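Local coordinates for dnab-like replicative helicase (Bacillus phage SPP1, PDB 3BH0), which probably unwinds double-stranded DNA in the 5'-3' direction at the expense of ATP hydrolysis, the chain here being the ATPase domain of this DnaB-family replicative helicase, at residues A[74-79]-A[267-272]; A[162-167]-A[207-212]; A[245-248]-A[252-255]. All blocks are in the same frame, centred on the assembly; numbering follows the deposited sequence.

Contact 1: residues A[74-79]-A[267-272]; sequences AARPSM and DYYDKE
Tyr268 and Tyr269 approach the loop 74-79 from one turn of helix on different first torsions. In Tyr268, CG stands opposite the backbone N (chi1 -177°), which carries the ring to Ser78; in Tyr269 it stands opposite the carbonyl carbon instead (chi1 -71°), and the phenol end comes down beside Arg76 and Met79. Ser78 meets the first ring obliquely, its CB 3.5 Å from Tyr268 CE1. The hydroxyl lies close by, with Ser78 OG 3.6 Å from the same Tyr268 CE1, a packing contact and not a hydrogen bond. The Met79 chain, bent at chi2 and chi3, brings its thioether to the rim of the second ring: SD lies 5.0 Å from the centroid of the Tyr269 ring and 58° off its normal, an oblique Met-aromatic contact. The methyl lies at the ring edge, but its spacing from the ring is too short to be trusted. Arg76 brings aliphatic carbon, CB being 3.8 Å from Tyr269 OH, while its guanidinium runs nearly coplanar with the ring and carries Pro77 CD over one face. The polar ends converge on one acceptor: Glu235 OE2 takes a hydrogen bond from Tyr269 OH and a salt bridge from Arg76 NE, and Arg76 NH1 binds Leu230 O. Within 267-272, Tyr268 CD2 lies over one face of the Tyr269 ring, offset toward its rim. Ser78, exposed, sits in a type II turn from Arg76 to Met79, and its carbonyl accepts from Arg265. With strand 70-74 before the loop, helix 81-93 after it and Lys81 NZ bonded back to Ala75 O, the sequence and path are consistent with the P-loop (Walker A) of a RecA-like ATPase core.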
ATOM      1  N   ALA A  74      -1.235   4.077  -6.998  1.00 28.13           N
ATOM      2  CA  ALA A  74      -1.230   3.882  -8.428  1.00 28.86           C
ATOM      3  C   ALA A  74       0.078   4.355  -9.092  1.00 29.07           C
ATOM      4  O   ALA A  74       0.675   5.361  -8.716  1.00 29.59           O
ATOM      5  CB  ALA A  74      -2.442   4.546  -9.051  1.00 28.60           C
ATOM      6  N   ALA A  75       0.540   3.598 -10.070  1.00 29.51           N
ATOM      7  CA  ALA A  75       1.770   3.956 -10.779  1.00 29.36           C
ATOM      8  C   ALA A  75       1.861   3.151 -12.047  1.00 29.09           C
ATOM      9  O   ALA A  75       1.339   2.050 -12.126  1.00 28.36           O
ATOM     10  CB  ALA A  75       3.006   3.695  -9.908  1.00 28.92           C
ATOM     11  N   ARG A  76       2.540   3.729 -13.030  1.00 29.77           N
ATOM     12  CA  ARG A  76       2.989   3.022 -14.213  1.00 30.68           C
ATOM     13  C   ARG A  76       3.984   1.914 -13.819  1.00 31.38           C
ATOM     14  O   ARG A  76       4.475   1.898 -12.681  1.00 30.83           O
ATOM     15  CB  ARG A  76       3.599   4.018 -15.194  1.00 30.51           C
ATOM     16  CG  ARG A  76       2.599   5.015 -15.768  1.00 31.39           C
ATOM     17  CD  ARG A  76       1.637   4.349 -16.754  1.00 33.18           C
ATOM     18  NE  ARG A  76       2.351   3.637 -17.802  1.00 32.68           N
ATOM     19  CZ  ARG A  76       1.943   2.505 -18.375  1.00 36.08           C
ATOM     20  NH1 ARG A  76       0.797   1.919 -18.024  1.00 34.74           N
ATOM     21  NH2 ARG A  76       2.709   1.937 -19.298  1.00 37.35           N
ATOM     22  N   PRO A  77       4.248   0.953 -14.733  1.00 32.20           N
ATOM     23  CA  PRO A  77       5.265  -0.058 -14.425  1.00 33.11           C
ATOM     24  C   PRO A  77       6.648   0.546 -14.135  1.00 33.86           C
ATOM     25  O   PRO A  77       7.015   1.575 -14.709  1.00 34.06           O
ATOM     26  CB  PRO A  77       5.323  -0.901 -15.705  1.00 32.97           C
ATOM     27  CG  PRO A  77       4.027  -0.660 -16.383  1.00 32.97           C
ATOM     28  CD  PRO A  77       3.630   0.726 -16.050  1.00 32.01           C
ATOM     29  N   SER A  78       7.391  -0.098 -13.239  1.00 35.01           N
ATOM     30  CA  SER A  78       8.794   0.244 -12.960  1.00 36.01           C
ATOM     31  C   SER A  78       9.003   1.477 -12.094  1.00 36.24           C
ATOM     32  O   SER A  78      10.129   1.970 -12.004  1.00 36.90           O
ATOM     33  CB  SER A  78       9.596   0.421 -14.261  1.00 36.20           C
ATOM     34  OG  SER A  78       9.805  -0.814 -14.909  1.00 37.29           O
ATOM     35  N   MET A  79       7.940   1.990 -11.483  1.00 35.98           N
ATOM     36  CA  MET A  79       8.062   3.146 -10.600  1.00 35.75           C
ATOM     37  C   MET A  79       8.355   2.758  -9.145  1.00 35.87           C
ATOM     38  O   MET A  79       8.670   3.620  -8.332  1.00 36.46           O
ATOM     39  CB  MET A  79       6.805   3.996 -10.668  1.00 35.88           C
ATOM     40  CG  MET A  79       6.401   4.433 -12.079  1.00 36.56           C
ATOM     41  SD  MET A  79       7.528   5.597 -12.917  1.00 36.23           S
ATOM     42  CE  MET A  79       6.311   6.570 -13.773  1.00 38.47           C
ATOM     43  N   ASP A 267      14.058   9.009 -13.236  1.00 45.82           N
ATOM     44  CA  ASP A 267      15.204   8.459 -13.971  1.00 45.93           C
ATOM     45  C   ASP A 267      14.875   7.223 -14.814  1.00 46.04           C
ATOM     46  O   ASP A 267      15.723   6.750 -15.580  1.00 45.93           O
ATOM     47  CB  ASP A 267      16.451   8.259 -13.063  1.00 45.76           C
ATOM     48  CG  ASP A 267      16.248   7.203 -11.978  1.00 45.21           C
ATOM     49  OD1 ASP A 267      15.214   6.502 -11.993  1.00 45.60           O
ATOM     50  OD2 ASP A 267      17.134   7.069 -11.109  1.00 42.35           O
ATOM     51  N   TYR A 268      13.645   6.723 -14.683  1.00 46.26           N
ATOM     52  CA  TYR A 268      13.102   5.767 -15.639  1.00 46.67           C
ATOM     53  C   TYR A 268      12.861   6.455 -16.978  1.00 47.13           C
ATOM     54  O   TYR A 268      13.101   5.873 -18.021  1.00 47.02           O
ATOM     55  CB  TYR A 268      11.798   5.131 -15.145  1.00 46.51           C
ATOM     56  CG  TYR A 268      11.242   4.087 -16.093  1.00 46.18           C
ATOM     57  CD1 TYR A 268      11.759   2.785 -16.100  1.00 46.74           C
ATOM     58  CD2 TYR A 268      10.218   4.394 -16.988  1.00 45.26           C
ATOM     59  CE1 TYR A 268      11.278   1.816 -16.967  1.00 46.27           C
ATOM     60  CE2 TYR A 268       9.716   3.426 -17.865  1.00 45.63           C
ATOM     61  CZ  TYR A 268      10.251   2.135 -17.846  1.00 47.15           C
ATOM     62  OH  TYR A 268       9.776   1.148 -18.703  1.00 47.35           O
ATOM     63  N   TYR A 269      12.398   7.699 -16.929  1.00 48.30           N
ATOM     64  CA  TYR A 269      11.979   8.432 -18.120  1.00 49.53           C
ATOM     65  C   TYR A 269      13.084   9.279 -18.776  1.00 50.71           C
ATOM     66  O   TYR A 269      13.247   9.252 -20.001  1.00 50.91           O
ATOM     67  CB  TYR A 269      10.751   9.295 -17.813  1.00 49.38           C
ATOM     68  CG  TYR A 269       9.500   8.484 -17.594  1.00 49.52           C
ATOM     69  CD1 TYR A 269       8.991   7.658 -18.608  1.00 49.95           C
ATOM     70  CD2 TYR A 269       8.831   8.522 -16.381  1.00 48.55           C
ATOM     71  CE1 TYR A 269       7.852   6.891 -18.410  1.00 48.60           C
ATOM     72  CE2 TYR A 269       7.692   7.763 -16.179  1.00 48.89           C
ATOM     73  CZ  TYR A 269       7.210   6.952 -17.197  1.00 48.76           C
ATOM     74  OH  TYR A 269       6.079   6.209 -16.999  1.00 49.59           O
ATOM     75  N   ASP A 270      13.820  10.041 -17.970  1.00 51.60           N
ATOM     76  CA  ASP A 270      14.936  10.816 -18.477  1.00 52.66           C
ATOM     77  C   ASP A 270      16.200  10.301 -17.813  1.00 53.44           C
ATOM     78  O   ASP A 270      16.333  10.363 -16.594  1.00 53.52           O
ATOM     79  CB  ASP A 270      14.721  12.310 -18.205  1.00 52.92           C
ATOM     80  CG  ASP A 270      16.031  13.106 -18.177  1.00 52.69           C
ATOM     81  OD1 ASP A 270      17.039  12.682 -18.792  1.00 51.71           O
ATOM     82  OD2 ASP A 270      16.047  14.163 -17.522  1.00 51.95           O
ATOM     83  N   LYS A 271      17.128   9.802 -18.624  1.00 54.46           N
ATOM     84  CA  LYS A 271      18.280   9.047 -18.107  1.00 55.55           C
ATOM     85  C   LYS A 271      19.393   9.898 -17.474  1.00 55.72           C
ATOM     86  O   LYS A 271      20.287   9.370 -16.810  1.00 55.30           O
ATOM     87  CB  LYS A 271      18.830   8.099 -19.183  1.00 55.97           C
ATOM     88  CG  LYS A 271      17.748   7.251 -19.876  1.00 57.09           C
ATOM     89  CD  LYS A 271      17.234   6.102 -18.980  1.00 59.09           C
ATOM     90  CE  LYS A 271      16.020   5.393 -19.600  1.00 58.79           C
ATOM     91  NZ  LYS A 271      15.601   4.191 -18.795  1.00 60.43           N
ATOM     92  N   GLU A 272      19.327  11.212 -17.673  1.00 56.42           N
ATOM     93  CA  GLU A 272      20.192  12.141 -16.935  1.00 57.07           C
ATOM     94  C   GLU A 272      19.356  13.116 -16.120  1.00 57.38           C
ATOM     95  O   GLU A 272      19.559  14.337 -16.164  1.00 57.24           O
ATOM     96  CB  GLU A 272      21.156  12.894 -17.853  1.00 57.15           C
ATOM     97  CG  GLU A 272      22.097  11.988 -18.631  1.00 58.68           C
ATOM     98  CD  GLU A 272      21.534  11.625 -20.003  1.00 60.00           C
ATOM     99  OE1 GLU A 272      20.941  12.519 -20.650  1.00 58.94           O
ATOM    100  OE2 GLU A 272      21.687  10.457 -20.439  1.00 61.06           O
TER

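Contact 2: residues A[162-167]-A[207-212]; sequences QSVNYI and SQISRD
Val164 and Ile209 mark the closest approach of the two backbones, their CA atoms 6.7 Å apart, where the first turn of helix 164-176 comes up against helix 202-220. No hydrogen bond passes between the segments. Ser163 is the N-cap of the first helix, and Tyr166 N donates to Ser163 OG over 2.9 Å at a nearly straight 164°. Val164, the first residue inside that cap, points toward the other helix and carries the contact with its two methyls. Because CG1 lies opposite the backbone N and CG2 opposite the carbonyl carbon (chi1 179°), the branches divide the neighbouring helix between them. CG2 settles against Ile209, 4.0 Å from Ile209 CG2 and 3.9 Å from Ile209 O, touching backbone and side chain alike. CG1 lies 3.9 Å from Asp212 CB, one turn further along. In fold terms these are successive crossover helices of a RecA-like sheet: helix 164-176 joins strand 154-157 to strand 183-188, and the next crossover, helix 202-220, joins strand 183-188 to strand 223-228. Beneath them Ile167 rests on Val185 and Ile187, and both Ile167 and Ile209 touch Leu193. The methylene of Asp212 thus faces valine, while its carboxylate is turned to its own helix, where Gln208 NE2 donates to Asp212 OD2 over 3.0 Å at 162°. That acceptor lies in the plane of the Gln208 amide but is met from above the carboxylate plane. The other end of the amide, Gln208 OE1, takes a hydrogen bond from Ala196 N; held at both ends, the amide has its rotation fixed alongside the valine, with NE2 4.4 Å from Val164 CG2.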
ATOM      1  N   GLN A 162      -9.853 -13.661  -6.678  1.00 35.65           N
ATOM      2  CA  GLN A 162     -10.409 -13.154  -5.430  1.00 35.20           C
ATOM      3  C   GLN A 162     -11.337 -11.996  -5.739  1.00 34.86           C
ATOM      4  O   GLN A 162     -10.953 -11.055  -6.445  1.00 34.99           O
ATOM      5  CB  GLN A 162      -9.321 -12.660  -4.471  1.00 35.17           C
ATOM      6  CG  GLN A 162      -8.260 -13.663  -4.101  1.00 34.64           C
ATOM      7  CD  GLN A 162      -7.280 -13.102  -3.097  1.00 34.98           C
ATOM      8  OE1 GLN A 162      -7.674 -12.462  -2.138  1.00 36.61           O
ATOM      9  NE2 GLN A 162      -5.992 -13.320  -3.328  1.00 37.15           N
ATOM     10  N   SER A 163     -12.560 -12.083  -5.226  1.00 33.92           N
ATOM     11  CA  SER A 163     -13.527 -10.989  -5.317  1.00 33.61           C
ATOM     12  C   SER A 163     -13.357 -10.123  -4.072  1.00 33.02           C
ATOM     13  O   SER A 163     -12.611 -10.498  -3.155  1.00 32.81           O
ATOM     14  CB  SER A 163     -14.939 -11.576  -5.368  1.00 33.47           C
ATOM     15  OG  SER A 163     -15.139 -12.427  -4.244  1.00 33.22           O
ATOM     16  N   VAL A 164     -14.039  -8.984  -4.017  1.00 32.81           N
ATOM     17  CA  VAL A 164     -14.093  -8.213  -2.761  1.00 33.37           C
ATOM     18  C   VAL A 164     -14.826  -9.019  -1.688  1.00 34.48           C
ATOM     19  O   VAL A 164     -14.484  -8.968  -0.511  1.00 35.00           O
ATOM     20  CB  VAL A 164     -14.769  -6.832  -2.923  1.00 32.70           C
ATOM     21  CG1 VAL A 164     -14.819  -6.097  -1.581  1.00 31.69           C
ATOM     22  CG2 VAL A 164     -14.019  -6.008  -3.926  1.00 32.03           C
ATOM     23  N   ASN A 165     -15.829  -9.769  -2.115  1.00 35.79           N
ATOM     24  CA  ASN A 165     -16.580 -10.637  -1.230  1.00 37.67           C
ATOM     25  C   ASN A 165     -15.656 -11.619  -0.530  1.00 37.41           C
ATOM     26  O   ASN A 165     -15.670 -11.746   0.700  1.00 37.54           O
ATOM     27  CB  ASN A 165     -17.639 -11.384  -2.039  1.00 38.72           C
ATOM     28  CG  ASN A 165     -18.856 -11.706  -1.224  1.00 42.35           C
ATOM     29  OD1 ASN A 165     -18.849 -12.656  -0.420  1.00 47.30           O
ATOM     30  ND2 ASN A 165     -19.918 -10.921  -1.411  1.00 44.01           N
ATOM     31  N   TYR A 166     -14.817 -12.276  -1.329  1.00 37.49           N
ATOM     32  CA  TYR A 166     -13.798 -13.183  -0.822  1.00 37.10           C
ATOM     33  C   TYR A 166     -12.907 -12.490   0.202  1.00 36.77           C
ATOM     34  O   TYR A 166     -12.585 -13.061   1.236  1.00 36.82           O
ATOM     35  CB  TYR A 166     -12.975 -13.751  -1.986  1.00 37.34           C
ATOM     36  CG  TYR A 166     -11.816 -14.611  -1.558  1.00 38.48           C
ATOM     37  CD1 TYR A 166     -11.932 -15.998  -1.507  1.00 40.16           C
ATOM     38  CD2 TYR A 166     -10.591 -14.034  -1.191  1.00 38.13           C
ATOM     39  CE1 TYR A 166     -10.844 -16.793  -1.095  1.00 40.44           C
ATOM     40  CE2 TYR A 166      -9.520 -14.807  -0.782  1.00 37.51           C
ATOM     41  CZ  TYR A 166      -9.647 -16.179  -0.742  1.00 38.85           C
ATOM     42  OH  TYR A 166      -8.577 -16.936  -0.332  1.00 39.06           O
ATOM     43  N   ILE A 167     -12.513 -11.255  -0.086  1.00 36.92           N
ATOM     44  CA  ILE A 167     -11.584 -10.516   0.785  1.00 36.54           C
ATOM     45  C   ILE A 167     -12.269 -10.045   2.060  1.00 37.31           C
ATOM     46  O   ILE A 167     -11.652 -10.016   3.134  1.00 36.99           O
ATOM     47  CB  ILE A 167     -10.911  -9.329   0.033  1.00 36.46           C
ATOM     48  CG1 ILE A 167     -10.041  -9.871  -1.116  1.00 35.97           C
ATOM     49  CG2 ILE A 167     -10.138  -8.427   0.997  1.00 33.89           C
ATOM     50  CD1 ILE A 167      -9.376  -8.822  -1.967  1.00 35.52           C
ATOM     51  N   SER A 207     -15.891   0.112 -11.110  1.00 37.94           N
ATOM     52  CA  SER A 207     -16.716   0.964 -10.257  1.00 37.34           C
ATOM     53  C   SER A 207     -17.244   0.192  -9.048  1.00 36.92           C
ATOM     54  O   SER A 207     -17.086   0.644  -7.903  1.00 36.61           O
ATOM     55  CB  SER A 207     -17.873   1.551 -11.065  1.00 37.54           C
ATOM     56  OG  SER A 207     -17.410   2.572 -11.939  1.00 38.97           O
ATOM     57  N   GLN A 208     -17.842  -0.979  -9.305  1.00 36.70           N
ATOM     58  CA  GLN A 208     -18.349  -1.865  -8.237  1.00 36.68           C
ATOM     59  C   GLN A 208     -17.237  -2.294  -7.297  1.00 36.34           C
ATOM     60  O   GLN A 208     -17.368  -2.149  -6.084  1.00 36.90           O
ATOM     61  CB  GLN A 208     -19.047  -3.104  -8.801  1.00 37.06           C
ATOM     62  CG  GLN A 208     -19.161  -4.274  -7.788  1.00 37.42           C
ATOM     63  CD  GLN A 208     -17.960  -5.230  -7.845  1.00 38.20           C
ATOM     64  OE1 GLN A 208     -17.518  -5.620  -8.923  1.00 39.49           O
ATOM     65  NE2 GLN A 208     -17.442  -5.609  -6.685  1.00 36.06           N
ATOM     66  N   ILE A 209     -16.135  -2.801  -7.848  1.00 35.99           N
ATOM     67  CA  ILE A 209     -14.981  -3.157  -7.010  1.00 35.32           C
ATOM     68  C   ILE A 209     -14.580  -1.999  -6.094  1.00 35.30           C
ATOM     69  O   ILE A 209     -14.332  -2.197  -4.910  1.00 35.46           O
ATOM     70  CB  ILE A 209     -13.769  -3.631  -7.834  1.00 35.59           C
ATOM     71  CG1 ILE A 209     -14.077  -4.954  -8.548  1.00 34.01           C
ATOM     72  CG2 ILE A 209     -12.537  -3.778  -6.914  1.00 35.58           C
ATOM     73  CD1 ILE A 209     -13.103  -5.300  -9.677  1.00 33.91           C
ATOM     74  N   SER A 210     -14.550  -0.790  -6.641  1.00 35.49           N
ATOM     75  CA  SER A 210     -14.151   0.410  -5.886  1.00 35.94           C
ATOM     76  C   SER A 210     -15.122   0.756  -4.738  1.00 35.54           C
ATOM     77  O   SER A 210     -14.700   0.937  -3.593  1.00 35.36           O
ATOM     78  CB  SER A 210     -13.960   1.599  -6.852  1.00 36.06           C
ATOM     79  OG  SER A 210     -14.049   2.855  -6.182  1.00 37.88           O
ATOM     80  N   ARG A 211     -16.418   0.835  -5.051  1.00 35.63           N
ATOM     81  CA  ARG A 211     -17.451   1.098  -4.036  1.00 35.64           C
ATOM     82  C   ARG A 211     -17.383   0.093  -2.908  1.00 35.45           C
ATOM     83  O   ARG A 211     -17.397   0.475  -1.726  1.00 36.01           O
ATOM     84  CB  ARG A 211     -18.862   1.084  -4.643  1.00 35.24           C
ATOM     85  CG  ARG A 211     -19.204   2.318  -5.434  1.00 35.70           C
ATOM     86  CD  ARG A 211     -20.665   2.312  -5.854  1.00 36.51           C
ATOM     87  NE  ARG A 211     -21.000   1.148  -6.675  1.00 32.61           N
ATOM     88  CZ  ARG A 211     -20.961   1.149  -7.999  1.00 32.24           C
ATOM     89  NH1 ARG A 211     -20.599   2.253  -8.631  1.00 31.11           N
ATOM     90  NH2 ARG A 211     -21.289   0.053  -8.697  1.00 31.54           N
ATOM     91  N   ASP A 212     -17.283  -1.185  -3.279  1.00 35.00           N
ATOM     92  CA  ASP A 212     -17.282  -2.284  -2.316  1.00 34.75           C
ATOM     93  C   ASP A 212     -16.041  -2.268  -1.411  1.00 34.48           C
ATOM     94  O   ASP A 212     -16.130  -2.579  -0.199  1.00 33.75           O
ATOM     95  CB  ASP A 212     -17.468  -3.640  -3.035  1.00 34.80           C
ATOM     96  CG  ASP A 212     -18.859  -3.781  -3.695  1.00 34.93           C
ATOM     97  OD1 ASP A 212     -19.690  -2.857  -3.542  1.00 37.93           O
ATOM     98  OD2 ASP A 212     -19.135  -4.801  -4.371  1.00 32.54           O
TER

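Contact 3: residues A[245-248]-A[252-255]; sequences SDLR and QLEQ
Leu247 supplies the apolar part of this contact from the loop side, and both of its methyls are used. CD1 lies 4.0 Å from Glu254 CB, while CD2 lies 4.4 Å from Leu253 CD2, so one branched side chain spans two consecutive residues of the helix. The nearest backbone pair is Leu247 and Leu253, whose CA atoms are 7.2 Å apart; both residues direct their CB atoms at the opposite segment, and van der Waals contact alone joins the two. Leu247 has CG opposite its carbonyl carbon (chi1 -61°) and crosses Glu254 at a slant. Glu254 touches with its methylene: its CG is wedged between the backbone N and the carbonyl carbon (chi1 78°), and beyond CG the chain runs extended, carrying the carboxylate away from Leu247.

The polar interactions belong to the flanks. Asp246, in the short 3-10 turn just before Leu247, is tied back to its own loop, its OD2 forming a salt bridge with Arg237 and accepting from Met243 N. On the helix side, Glu254 O and Gln255 O accept from Lys285 and Arg287. In the first turn of the helix, Gln255 N makes a weak bond, 2.9 Å, to Gln252 O.

This is local packing over a short span of chain, folding the loop 245-248 back on the helix that follows it. Both leucines rest on Leu72 of strand 70-74 and Ser228 of strand 223-228, two adjacent parallel strands of the central sheet. Leu247 also touches Leu230 and Leu253 touches Leu190, while Leu253 also touches Ser210 of helix 202-220, placing the pair between sheet, loop and helix.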
ATOM      1  N   SER A 245      -6.817  12.248 -13.871  1.00 44.89           N
ATOM      2  CA  SER A 245      -7.410  11.829 -15.138  1.00 46.21           C
ATOM      3  C   SER A 245      -6.813  10.519 -15.701  1.00 47.15           C
ATOM      4  O   SER A 245      -7.439   9.866 -16.540  1.00 47.69           O
ATOM      5  CB  SER A 245      -7.302  12.954 -16.183  1.00 46.42           C
ATOM      6  OG  SER A 245      -5.987  13.046 -16.712  1.00 46.42           O
ATOM      7  N   ASP A 246      -5.624  10.125 -15.242  1.00 47.90           N
ATOM      8  CA  ASP A 246      -4.988   8.878 -15.713  1.00 48.69           C
ATOM      9  C   ASP A 246      -5.699   7.597 -15.260  1.00 50.17           C
ATOM     10  O   ASP A 246      -5.468   6.509 -15.808  1.00 49.86           O
ATOM     11  CB  ASP A 246      -3.507   8.841 -15.325  1.00 47.67           C
ATOM     12  CG  ASP A 246      -2.695   9.878 -16.063  1.00 46.19           C
ATOM     13  OD1 ASP A 246      -2.980  10.102 -17.261  1.00 43.21           O
ATOM     14  OD2 ASP A 246      -1.778  10.466 -15.450  1.00 43.49           O
ATOM     15  N   LEU A 247      -6.570   7.730 -14.264  1.00 52.29           N
ATOM     16  CA  LEU A 247      -7.336   6.592 -13.770  1.00 54.58           C
ATOM     17  C   LEU A 247      -8.529   6.277 -14.696  1.00 56.21           C
ATOM     18  O   LEU A 247      -9.507   5.684 -14.259  1.00 56.91           O
ATOM     19  CB  LEU A 247      -7.774   6.838 -12.317  1.00 54.03           C
ATOM     20  CG  LEU A 247      -6.674   7.022 -11.257  1.00 54.02           C
ATOM     21  CD1 LEU A 247      -7.160   7.852 -10.063  1.00 52.35           C
ATOM     22  CD2 LEU A 247      -6.109   5.687 -10.792  1.00 53.27           C
ATOM     23  N   ARG A 248      -8.403   6.633 -15.981  1.00 58.41           N
ATOM     24  CA  ARG A 248      -9.508   6.636 -16.983  1.00 60.23           C
ATOM     25  C   ARG A 248     -10.509   5.488 -16.922  1.00 60.73           C
ATOM     26  O   ARG A 248     -11.696   5.712 -16.669  1.00 60.90           O
ATOM     27  CB  ARG A 248      -8.957   6.738 -18.418  1.00 60.61           C
ATOM     28  CG  ARG A 248      -9.990   7.195 -19.464  1.00 62.98           C
ATOM     29  CD  ARG A 248     -10.928   6.074 -19.966  1.00 65.73           C
ATOM     30  NE  ARG A 248     -11.840   6.583 -20.999  1.00 68.84           N
ATOM     31  CZ  ARG A 248     -12.867   5.911 -21.527  1.00 70.35           C
ATOM     32  NH1 ARG A 248     -13.154   4.670 -21.125  1.00 71.16           N
ATOM     33  NH2 ARG A 248     -13.616   6.489 -22.464  1.00 69.61           N
ATOM     34  N   GLN A 252     -15.067   5.749 -11.080  1.00 56.32           N
ATOM     35  CA  GLN A 252     -15.393   5.721  -9.659  1.00 54.50           C
ATOM     36  C   GLN A 252     -14.181   5.807  -8.731  1.00 53.35           C
ATOM     37  O   GLN A 252     -14.247   6.399  -7.653  1.00 53.00           O
ATOM     38  CB  GLN A 252     -16.158   4.432  -9.391  1.00 54.63           C
ATOM     39  CG  GLN A 252     -16.635   4.245  -7.979  1.00 54.79           C
ATOM     40  CD  GLN A 252     -17.781   5.165  -7.623  1.00 55.23           C
ATOM     41  OE1 GLN A 252     -17.604   6.123  -6.873  1.00 53.74           O
ATOM     42  NE2 GLN A 252     -18.972   4.872  -8.155  1.00 56.36           N
ATOM     43  N   LEU A 253     -13.076   5.217  -9.173  1.00 52.30           N
ATOM     44  CA  LEU A 253     -11.882   5.011  -8.352  1.00 51.04           C
ATOM     45  C   LEU A 253     -11.376   6.266  -7.617  1.00 50.20           C
ATOM     46  O   LEU A 253     -11.052   6.200  -6.432  1.00 49.80           O
ATOM     47  CB  LEU A 253     -10.777   4.366  -9.212  1.00 51.34           C
ATOM     48  CG  LEU A 253      -9.736   3.447  -8.557  1.00 50.88           C
ATOM     49  CD1 LEU A 253     -10.365   2.503  -7.562  1.00 50.25           C
ATOM     50  CD2 LEU A 253      -9.004   2.657  -9.621  1.00 50.91           C
ATOM     51  N   GLU A 254     -11.322   7.402  -8.313  1.00 49.24           N
ATOM     52  CA  GLU A 254     -10.850   8.639  -7.694  1.00 48.67           C
ATOM     53  C   GLU A 254     -11.855   9.214  -6.693  1.00 47.87           C
ATOM     54  O   GLU A 254     -11.479   9.898  -5.740  1.00 48.00           O
ATOM     55  CB  GLU A 254     -10.463   9.690  -8.745  1.00 48.63           C
ATOM     56  CG  GLU A 254     -11.619  10.438  -9.392  1.00 49.19           C
ATOM     57  CD  GLU A 254     -11.164  11.679 -10.152  1.00 49.54           C
ATOM     58  OE1 GLU A 254     -11.326  11.680 -11.392  1.00 51.49           O
ATOM     59  OE2 GLU A 254     -10.648  12.639  -9.521  1.00 47.72           O
ATOM     60  N   GLN A 255     -13.135   8.929  -6.911  1.00 46.75           N
ATOM     61  CA  GLN A 255     -14.172   9.426  -6.018  1.00 45.37           C
ATOM     62  C   GLN A 255     -14.177   8.699  -4.673  1.00 43.56           C
ATOM     63  O   GLN A 255     -14.208   9.338  -3.626  1.00 42.69           O
ATOM     64  CB  GLN A 255     -15.529   9.428  -6.728  1.00 46.02           C
ATOM     65  CG  GLN A 255     -15.601  10.597  -7.748  1.00 48.83           C
ATOM     66  CD  GLN A 255     -16.727  10.477  -8.759  1.00 51.39           C
ATOM     67  OE1 GLN A 255     -17.844  10.115  -8.417  1.00 53.34           O
ATOM     68  NE2 GLN A 255     -16.433  10.794 -10.013  1.00 52.24           N
TER

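In the fold
All three contacts lie in the DnaB-like C-terminal domain, built on one mixed sheet. Contact 1 spans the longest stretch of chain, and the other two fall within it in series, contact 2 before contact 3. Contact 2 joins two crossover helices, and helix 202-220 carries on to contact 3, whose centre is about 16 Å away: Ser210 packs on Gln252 and Leu253. Contact 3 in turn meets contact 1, centres about 20 Å apart, through Ala74 CB and Leu247 CD2 at 4.2 Å. Contacts 1 and 2 do not touch, their centres being about 29 Å apart. Packing therefore runs continuously from the helix layer to the strand that leads into the probable P-loop.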